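Local coordinates for leucyl aminopeptidase (Trypanosoma brucei brucei, PDB 5NTD), which probably removes N-terminal residues such as leucine from peptides, as a manganese-bound M17 aminopeptidase that is inhibited by bestatin, at residues S435-F440 against G510-T515. Sequence-based numbering, arbitrary orientation.
Sequences SGETCF and GPALLT
The carboxylate of E437 sits at the N-terminus of the C-terminal helix 511-519, carried by the loop that links helix 422-435 to strand 439-441 in the catalytic domain. E437 OE1 accepts two backbone N-H groups, from G510 N at 2.8 Å and from L513 N at 3.0 Å. The two donors approach from opposite faces of the carboxylate plane, 62° and 53° out of it, so the oxygen is clamped between the N-cap residue and the first turn. With CG anti to its carbonyl carbon (chi1 -65°) and the chain extended beyond CG, E437 reaches the helix start. The other oxygen, E437 OE2, forms a salt bridge with R159, and A512 CB packs 3.5 Å from E437 OE2. A water links E437 OE2 to A512 N, although its short distance to OE2 makes that placement doubtful.

The side chain of L513 lies against the same loop: L513 CD2 touches C439 SG at 3.7 Å, while L513 CD1 rests 3.6 Å from the carbonyl oxygen E437 O. M428 and A431 of helix 422-435 and M399 of strand 395-400 also pack on this leucine. S435 OG, 3.7 Å from L513 CA, accepts the N-H of E437 in an ST turn and is hydrogen-bonded to A431 O, at the point where G436 leaves the helix with positive phi. A buried carboxylate facing N-H groups at a helix start, with an arginine on its other oxygen, is probably stabilised as the anion by both the helix dipole and the guanidinium charge.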
# COMPACT_ATOMS: atom_id res chain seq x y z
N SER G 435 -20.75 -31.64 -19.33
CA SER G 435 -20.86 -31.83 -17.87
C SER G 435 -21.41 -30.63 -17.13
O SER G 435 -21.87 -30.74 -16.00
CB SER G 435 -19.50 -32.16 -17.27
OG SER G 435 -18.61 -31.03 -17.35
N GLY G 436 -21.32 -29.47 -17.75
CA GLY G 436 -21.63 -28.19 -17.06
C GLY G 436 -20.43 -27.55 -16.35
O GLY G 436 -20.48 -26.39 -15.96
N GLU G 437 -19.37 -28.33 -16.16
CA GLU G 437 -18.14 -27.88 -15.45
C GLU G 437 -17.20 -27.27 -16.48
O GLU G 437 -16.23 -27.87 -16.95
CB GLU G 437 -17.55 -29.02 -14.64
CG GLU G 437 -18.53 -29.40 -13.52
CD GLU G 437 -18.08 -30.49 -12.58
OE1 GLU G 437 -16.99 -31.04 -12.78
OE2 GLU G 437 -18.86 -30.78 -11.63
N THR G 438 -17.59 -26.07 -16.89
CA THR G 438 -17.08 -25.44 -18.12
C THR G 438 -15.62 -24.98 -18.00
O THR G 438 -15.17 -24.66 -16.94
CB THR G 438 -17.92 -24.23 -18.54
OG1 THR G 438 -18.16 -23.41 -17.40
CG2 THR G 438 -19.25 -24.67 -19.10
N CYS G 439 -14.94 -25.02 -19.13
CA CYS G 439 -13.57 -24.59 -19.29
C CYS G 439 -13.42 -23.60 -20.44
O CYS G 439 -14.32 -23.43 -21.26
CB CYS G 439 -12.62 -25.80 -19.54
SG CYS G 439 -12.70 -27.04 -18.25
N PHE G 440 -12.25 -22.99 -20.50
CA PHE G 440 -11.88 -22.12 -21.64
C PHE G 440 -10.37 -22.10 -21.80
O PHE G 440 -9.64 -22.14 -20.81
CB PHE G 440 -12.43 -20.71 -21.43
CG PHE G 440 -12.38 -19.89 -22.67
CD1 PHE G 440 -13.34 -20.10 -23.69
CD2 PHE G 440 -11.34 -19.02 -22.91
CE1 PHE G 440 -13.28 -19.38 -24.87
CE2 PHE G 440 -11.26 -18.33 -24.09
CZ PHE G 440 -12.23 -18.49 -25.08
N GLY G 510 -14.97 -30.27 -10.97
CA GLY G 510 -13.82 -31.04 -11.46
C GLY G 510 -14.10 -32.51 -11.73
O GLY G 510 -13.78 -33.01 -12.82
N PRO G 511 -14.66 -33.22 -10.76
CA PRO G 511 -14.87 -34.66 -10.96
C PRO G 511 -15.78 -35.04 -12.11
O PRO G 511 -15.44 -35.88 -12.91
CB PRO G 511 -15.47 -35.10 -9.63
CG PRO G 511 -14.89 -34.15 -8.65
CD PRO G 511 -14.85 -32.84 -9.36
N ALA G 512 -16.91 -34.37 -12.23
CA ALA G 512 -17.86 -34.64 -13.32
C ALA G 512 -17.24 -34.31 -14.69
O ALA G 512 -17.48 -34.98 -15.68
CB ALA G 512 -19.15 -33.87 -13.14
N LEU G 513 -16.47 -33.23 -14.73
CA LEU G 513 -15.69 -32.86 -15.94
C LEU G 513 -14.84 -34.05 -16.39
O LEU G 513 -14.88 -34.45 -17.55
CB LEU G 513 -14.77 -31.67 -15.67
CG LEU G 513 -13.80 -31.23 -16.77
CD1 LEU G 513 -14.55 -30.82 -18.02
CD2 LEU G 513 -12.96 -30.09 -16.25
N LEU G 514 -14.08 -34.61 -15.46
CA LEU G 514 -13.24 -35.76 -15.75
C LEU G 514 -14.08 -36.99 -16.20
O LEU G 514 -13.72 -37.68 -17.14
CB LEU G 514 -12.41 -36.15 -14.54
CG LEU G 514 -11.30 -35.20 -14.13
CD1 LEU G 514 -10.65 -35.65 -12.84
CD2 LEU G 514 -10.25 -35.09 -15.23
N THR G 515 -15.16 -37.24 -15.49
CA THR G 515 -16.00 -38.37 -15.80
C THR G 515 -16.47 -38.28 -17.25
O THR G 515 -16.39 -39.24 -18.00
CB THR G 515 -17.20 -38.46 -14.85
OG1 THR G 515 -16.70 -38.66 -13.52
CG2 THR G 515 -18.09 -39.65 -15.22
O HOH W 1 -18.54 -32.60 -10.09